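Local coordinates for protein alpha-L-rhamnosidase (Aspergillus terreus, PDB 6GSZ) that probably hydrolyses terminal non-reducing alpha-L-rhamnose residues from alpha-L-rhamnosides, as a calcium-binding glycoside hydrolase, at residues I161-V166 / G277-G282; K638-A643 / F665-S670. All blocks are in the same frame, centred on the assembly; numbering follows the deposited sequence.

In the fold
Contact 1 and contact 2 lie on opposite sides of the chain's centre, about 67 Å apart between their centres, and share no element. The first is a partly buried meeting of two turns at the edge of a beta sheet in the N-terminal rhamnosidase region; its residues are mostly polar, yet they meet through one weak backbone bond, a water bridge and aliphatic packing of D163 on Q280. The second, more buried, belongs to the helical six-hairpin glycosidase domain, where a helix packs on an interhelical loop. There an aromatic ring and a leucine methyl supply the apolar part, one glutamine the polar part, and the loop backbone also binds a calcium ion and a glycan mannose.

Contact 1: residues I161-V166 / G277-G282; sequences INDQRV and GWSQVG
Two beta turns meet here at the edge of an antiparallel sheet: the type I' turn I161-Q164, which joins strand 156-161 to the outermost strand 164-165, and the type I turn G277-Q280 in a loop after strand 266-270. D163 N donates to S279 O at 3.2 Å, a weak hydrogen bond bent to 134°. The S279 hydroxyl is turned to the same part of the hairpin: with chi1 at 71° it stands between its own backbone N and carbonyl carbon, and OG comes within 3.0 Å of D163 CA. Q280 packs against the D163 side chain. Its extended chain crosses D163 obliquely, Q280 CD lying 3.5 Å from D163 CB, while the amide and carboxylate planes are 23° apart. The carboxylate itself turns to a different partner, D163 OD1 forming a salt bridge with R160. A water links the two turns as well, donating to N162 OD1 (2.8 Å) and accepting from V281 N (3.0 Å). The N162 amide is held by strand 196-205, OD1 taking the backbone N of A199 and ND2 giving to N198, and by the loop carbonyl of L192. With one weak direct hydrogen bond and a water bridge between them, the two turns are joined lightly, while the side chains of N162 and D163 have further partners on the 156-161 and 196-205 side.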
loop_
_atom_site.group_PDB
_atom_site.type_symbol
_atom_site.label_atom_id
_atom_site.label_comp_id
_atom_site.label_asym_id
_atom_site.label_seq_id
_atom_site.Cartn_x
_atom_site.Cartn_y
_atom_site.Cartn_z
ATOM N N ILE A 161 -17.393 -19.160 13.776
ATOM C CA ILE A 161 -18.673 -19.811 13.708
ATOM C C ILE A 161 -18.447 -21.278 14.052
ATOM O O ILE A 161 -17.627 -21.955 13.410
ATOM C CB ILE A 161 -19.340 -19.672 12.339
ATOM C CG1 ILE A 161 -19.787 -18.228 12.129
ATOM C CG2 ILE A 161 -20.522 -20.635 12.209
ATOM C CD1 ILE A 161 -20.243 -17.944 10.678
ATOM N N ASN A 162 -19.095 -21.762 15.126
ATOM C CA ASN A 162 -18.859 -23.128 15.614
ATOM C C ASN A 162 -17.355 -23.412 15.809
ATOM O O ASN A 162 -16.849 -24.457 15.377
ATOM C CB ASN A 162 -19.540 -24.140 14.696
ATOM C CG ASN A 162 -21.021 -23.876 14.518
ATOM O OD1 ASN A 162 -21.723 -23.628 15.504
ATOM N ND2 ASN A 162 -21.550 -23.972 13.307
ATOM N N ASP A 163 -16.651 -22.456 16.443
ATOM C CA ASP A 163 -15.196 -22.493 16.722
ATOM C C ASP A 163 -14.322 -22.646 15.470
ATOM O O ASP A 163 -13.192 -23.126 15.577
ATOM C CB ASP A 163 -14.809 -23.567 17.746
ATOM C CG ASP A 163 -13.431 -23.314 18.370
ATOM O OD1 ASP A 163 -12.994 -22.097 18.500
ATOM O OD2 ASP A 163 -12.785 -24.308 18.713
ATOM N N GLN A 164 -14.805 -22.210 14.318
ATOM C CA GLN A 164 -13.978 -22.116 13.119
ATOM C C GLN A 164 -13.815 -20.636 12.783
ATOM O O GLN A 164 -14.826 -19.913 12.644
ATOM C CB GLN A 164 -14.669 -22.845 11.981
ATOM C CG GLN A 164 -14.920 -24.311 12.270
ATOM C CD GLN A 164 -16.138 -24.815 11.529
ATOM O OE1 GLN A 164 -17.307 -24.443 11.813
ATOM N NE2 GLN A 164 -15.866 -25.662 10.566
ATOM N N ARG A 165 -12.572 -20.197 12.584
ATOM C CA ARG A 165 -12.344 -18.811 12.229
ATOM C C ARG A 165 -13.060 -18.482 10.916
ATOM O O ARG A 165 -12.952 -19.228 9.955
ATOM C CB ARG A 165 -10.849 -18.489 12.129
ATOM C CG ARG A 165 -10.613 -16.975 12.133
ATOM C CD ARG A 165 -9.179 -16.616 11.874
ATOM N NE ARG A 165 -8.899 -15.257 12.306
ATOM C CZ ARG A 165 -9.065 -14.169 11.534
ATOM N NH1 ARG A 165 -9.647 -14.262 10.327
ATOM N NH2 ARG A 165 -8.612 -13.006 11.978
ATOM N N VAL A 166 -13.724 -17.329 10.862
ATOM C CA VAL A 166 -14.352 -16.843 9.645
ATOM C C VAL A 166 -13.322 -16.050 8.851
ATOM O O VAL A 166 -12.895 -15.015 9.270
ATOM C CB VAL A 166 -15.590 -15.982 9.893
ATOM C CG1 VAL A 166 -16.177 -15.434 8.608
ATOM C CG2 VAL A 166 -16.616 -16.753 10.724
ATOM N N GLY A 277 -15.083 -23.121 24.269
ATOM C CA GLY A 277 -16.428 -23.397 23.800
ATOM C C GLY A 277 -17.303 -22.159 23.616
ATOM O O GLY A 277 -18.460 -22.305 23.258
ATOM N N TRP A 278 -16.786 -20.943 23.852
ATOM C CA TRP A 278 -17.642 -19.773 23.791
ATOM C C TRP A 278 -18.229 -19.529 22.400
ATOM O O TRP A 278 -19.219 -18.806 22.295
ATOM C CB TRP A 278 -16.915 -18.544 24.349
ATOM C CG TRP A 278 -15.868 -17.979 23.448
ATOM C CD1 TRP A 278 -14.564 -18.374 23.364
ATOM C CD2 TRP A 278 -16.022 -16.893 22.534
ATOM N NE1 TRP A 278 -13.894 -17.616 22.438
ATOM C CE2 TRP A 278 -14.760 -16.685 21.944
ATOM C CE3 TRP A 278 -17.075 -16.047 22.197
ATOM C CZ2 TRP A 278 -14.530 -15.679 21.017
ATOM C CZ3 TRP A 278 -16.832 -15.015 21.316
ATOM C CH2 TRP A 278 -15.591 -14.862 20.707
ATOM N N SER A 279 -17.574 -20.011 21.336
ATOM C CA SER A 279 -18.101 -19.856 19.993
ATOM C C SER A 279 -18.807 -21.119 19.494
ATOM O O SER A 279 -18.939 -21.311 18.302
ATOM C CB SER A 279 -17.034 -19.387 19.022
ATOM O OG SER A 279 -16.078 -20.393 18.749
ATOM N N GLN A 280 -19.256 -21.983 20.425
ATOM C CA GLN A 280 -19.969 -23.195 20.108
ATOM C C GLN A 280 -21.250 -23.291 20.938
ATOM O O GLN A 280 -21.420 -22.642 21.967
ATOM C CB GLN A 280 -19.111 -24.419 20.391
ATOM C CG GLN A 280 -17.945 -24.508 19.432
ATOM C CD GLN A 280 -16.818 -25.338 19.981
ATOM O OE1 GLN A 280 -15.981 -24.867 20.771
ATOM N NE2 GLN A 280 -16.792 -26.575 19.540
ATOM N N VAL A 281 -22.179 -24.089 20.444
ATOM C CA VAL A 281 -23.443 -24.294 21.190
ATOM C C VAL A 281 -23.204 -25.096 22.466
ATOM O O VAL A 281 -22.163 -25.699 22.667
ATOM C CB VAL A 281 -24.527 -24.942 20.324
ATOM C CG1 VAL A 281 -24.778 -24.086 19.125
ATOM C CG2 VAL A 281 -24.180 -26.364 19.920
ATOM N N GLY A 282 -24.191 -25.037 23.353
ATOM C CA GLY A 282 -24.117 -25.783 24.603
ATOM C C GLY A 282 -23.164 -25.156 25.599
ATOM O O GLY A 282 -22.766 -25.799 26.584
HETATM O O HOH W 1 -21.404 -25.166 17.792
#

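Contact 2: residues K638-A643 / F665-S670; sequences KEFQKA and FDLFPS. With CA (calcium ion), chain Q; MAN (alpha-D-mannopyranose), chain C.
Beside a glycan-linked calcium site in the six-hairpin glycosidase domain, helix 623-644 packs against the loop that connects helices 656-664 and 671-687. Two neighbouring helix residues, F640 and Q641, make the contact. The L667 methyl CD1 sits over one face of the F640 ring, 3.8 Å from its centroid and 5° off the ring normal: a well-centred CH-pi contact in which the two side chains cross at about a right angle. F640 CG is anti to the backbone N (chi1 -178°), which swings the ring out to meet that methyl. Q641 reaches the loop backbone with an extended chain. Its NE2 donates to L667 O at 2.9 Å, nearly straight at 171°, and the acceptor lies in the plane of the glutamine amide; seen from the carbonyl, however, the donor stands above its plane. The ring of P669 runs alongside that amide in the opposite direction, P669 CB being 3.8 Å from Q641 NE2. Just upstream, D666 closes helix 656-664 with a Schellman motif, and its carbonyl oxygen binds calcium at 2.3 Å. Mannose O2 and O3 and four waters share the metal; one of those waters also donates to F668 O, which accepts a hydrogen bond from mannose O4 as well (3.2 Å). The glutamine and the sugar therefore grip successive carbonyls of the same loop. Around them, helix 598-619 lies against both F640 and L667, the F668 side chain points away from helix 623-644 and packs on helices 656-664 and 671-687, and S670 is the N-cap of 671-687, its hydroxyl bonded to Q673 N.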
loop_
_atom_site.group_PDB
_atom_site.type_symbol
_atom_site.label_atom_id
_atom_site.label_comp_id
_atom_site.label_asym_id
_atom_site.label_seq_id
_atom_site.Cartn_x
_atom_site.Cartn_y
_atom_site.Cartn_z
ATOM N N LYS A 638 6.710 31.833 -15.991
ATOM C CA LYS A 638 7.355 33.167 -16.032
ATOM C C LYS A 638 7.580 33.695 -14.604
ATOM O O LYS A 638 8.684 34.167 -14.275
ATOM C CB LYS A 638 6.561 34.166 -16.886
ATOM C CG LYS A 638 7.102 35.595 -16.917
ATOM C CD LYS A 638 6.223 36.584 -17.691
ATOM C CE LYS A 638 6.762 37.999 -17.641
ATOM N NZ LYS A 638 6.480 38.739 -18.896
ATOM N N GLU A 639 6.560 33.551 -13.737
ATOM C CA GLU A 639 6.698 34.026 -12.338
ATOM C C GLU A 639 7.750 33.195 -11.574
ATOM O O GLU A 639 8.532 33.751 -10.798
ATOM C CB GLU A 639 5.356 34.020 -11.614
ATOM C CG GLU A 639 4.320 34.923 -12.202
ATOM C CD GLU A 639 4.720 36.392 -12.274
ATOM O OE1 GLU A 639 5.570 36.836 -11.441
ATOM O OE2 GLU A 639 4.149 37.116 -13.134
ATOM N N PHE A 640 7.805 31.883 -11.810
ATOM C CA PHE A 640 8.827 31.013 -11.229
ATOM C C PHE A 640 10.227 31.505 -11.586
ATOM O O PHE A 640 11.126 31.614 -10.727
ATOM C CB PHE A 640 8.624 29.541 -11.589
ATOM C CG PHE A 640 9.648 28.639 -10.959
ATOM C CD1 PHE A 640 10.875 28.430 -11.562
ATOM C CD2 PHE A 640 9.398 27.998 -9.749
ATOM C CE1 PHE A 640 11.832 27.634 -10.973
ATOM C CE2 PHE A 640 10.371 27.217 -9.164
ATOM C CZ PHE A 640 11.585 27.056 -9.749
ATOM N N GLN A 641 10.415 31.785 -12.880
ATOM C CA GLN A 641 11.698 32.280 -13.398
ATOM C C GLN A 641 12.075 33.609 -12.731
ATOM O O GLN A 641 13.213 33.767 -12.248
ATOM C CB GLN A 641 11.623 32.398 -14.920
ATOM C CG GLN A 641 11.522 31.038 -15.598
ATOM C CD GLN A 641 11.089 31.117 -17.042
ATOM O OE1 GLN A 641 10.812 32.197 -17.564
ATOM N NE2 GLN A 641 10.971 29.951 -17.659
ATOM N N LYS A 642 11.123 34.545 -12.683
ATOM C CA LYS A 642 11.380 35.838 -12.062
ATOM C C LYS A 642 11.815 35.680 -10.603
ATOM O O LYS A 642 12.680 36.415 -10.135
ATOM C CB LYS A 642 10.145 36.736 -12.145
ATOM C CG LYS A 642 9.864 37.271 -13.539
ATOM C CD LYS A 642 8.461 37.798 -13.741
ATOM C CE LYS A 642 8.159 39.052 -12.963
ATOM N NZ LYS A 642 6.794 39.537 -13.306
ATOM N N ALA A 643 11.172 34.749 -9.889
ATOM C CA ALA A 643 11.430 34.598 -8.470
ATOM C C ALA A 643 12.749 33.861 -8.167
ATOM O O ALA A 643 13.433 34.218 -7.188
ATOM C CB ALA A 643 10.267 33.888 -7.825
ATOM N N PHE A 665 10.779 19.508 -14.149
ATOM C CA PHE A 665 9.513 20.181 -14.396
ATOM C C PHE A 665 9.568 21.144 -15.599
ATOM O O PHE A 665 8.561 21.780 -15.921
ATOM C CB PHE A 665 9.029 20.898 -13.130
ATOM C CG PHE A 665 8.759 20.022 -11.916
ATOM C CD1 PHE A 665 8.454 18.674 -12.008
ATOM C CD2 PHE A 665 8.835 20.589 -10.664
ATOM C CE1 PHE A 665 8.203 17.915 -10.872
ATOM C CE2 PHE A 665 8.611 19.838 -9.525
ATOM C CZ PHE A 665 8.302 18.506 -9.639
ATOM N N ASP A 666 10.736 21.240 -16.246
ATOM C CA ASP A 666 10.933 22.002 -17.513
ATOM C C ASP A 666 10.600 23.490 -17.301
ATOM O O ASP A 666 9.809 24.098 -18.031
ATOM C CB ASP A 666 10.133 21.385 -18.668
ATOM C CG ASP A 666 10.566 19.994 -19.067
ATOM O OD1 ASP A 666 11.783 19.789 -19.274
ATOM O OD2 ASP A 666 9.680 19.132 -19.226
ATOM N N LEU A 667 11.251 24.104 -16.303
ATOM C CA LEU A 667 10.932 25.471 -15.888
ATOM C C LEU A 667 11.979 26.509 -16.341
ATOM O O LEU A 667 11.799 27.677 -16.060
ATOM C CB LEU A 667 10.794 25.525 -14.355
ATOM C CG LEU A 667 9.706 24.611 -13.788
ATOM C CD1 LEU A 667 9.588 24.752 -12.280
ATOM C CD2 LEU A 667 8.366 24.893 -14.444
ATOM N N PHE A 668 13.032 26.089 -17.058
ATOM C CA PHE A 668 14.034 27.044 -17.573
ATOM C C PHE A 668 13.454 27.713 -18.808
ATOM O O PHE A 668 12.611 27.139 -19.495
ATOM C CB PHE A 668 15.370 26.354 -17.879
ATOM C CG PHE A 668 16.144 26.001 -16.642
ATOM C CD1 PHE A 668 16.978 26.919 -16.030
ATOM C CD2 PHE A 668 15.982 24.757 -16.041
ATOM C CE1 PHE A 668 17.626 26.613 -14.842
ATOM C CE2 PHE A 668 16.648 24.462 -14.866
ATOM C CZ PHE A 668 17.496 25.368 -14.290
ATOM N N PRO A 669 13.855 28.959 -19.103
ATOM C CA PRO A 669 13.323 29.657 -20.274
ATOM C C PRO A 669 13.825 29.174 -21.638
ATOM O O PRO A 669 13.280 29.593 -22.638
ATOM C CB PRO A 669 13.731 31.112 -20.025
ATOM C CG PRO A 669 14.934 31.048 -19.148
ATOM C CD PRO A 669 14.754 29.799 -18.294
ATOM N N SER A 670 14.836 28.314 -21.661
ATOM C CA SER A 670 15.333 27.796 -22.920
ATOM C C SER A 670 15.975 26.433 -22.698
ATOM O O SER A 670 16.430 26.109 -21.589
ATOM C CB SER A 670 16.349 28.730 -23.555
ATOM O OG SER A 670 17.593 28.665 -22.903
HETATM CA CA CA Q . 8.046 24.633 -19.454
HETATM C C1 MAN C . 9.325 22.778 -23.438
HETATM C C2 MAN C . 8.489 23.625 -22.453
HETATM C C3 MAN C . 9.207 25.004 -22.363
HETATM C C4 MAN C . 10.729 24.874 -22.110
HETATM C C5 MAN C . 11.378 23.929 -23.129
HETATM C C6 MAN C . 12.894 23.761 -22.945
HETATM O O2 MAN C . 8.183 22.977 -21.145
HETATM O O3 MAN C . 8.543 25.842 -21.381
HETATM O O4 MAN C . 11.436 26.124 -22.242
HETATM O O5 MAN C . 10.708 22.673 -23.036
HETATM O O6 MAN C . 13.242 23.491 -21.579
HETATM O O HOH W 2 7.221 22.809 -18.283
HETATM O O HOH W 3 9.872 26.671 -19.174
HETATM O O HOH W 4 5.929 24.200 -20.629
HETATM O O HOH W 5 6.714 25.987 -18.672
#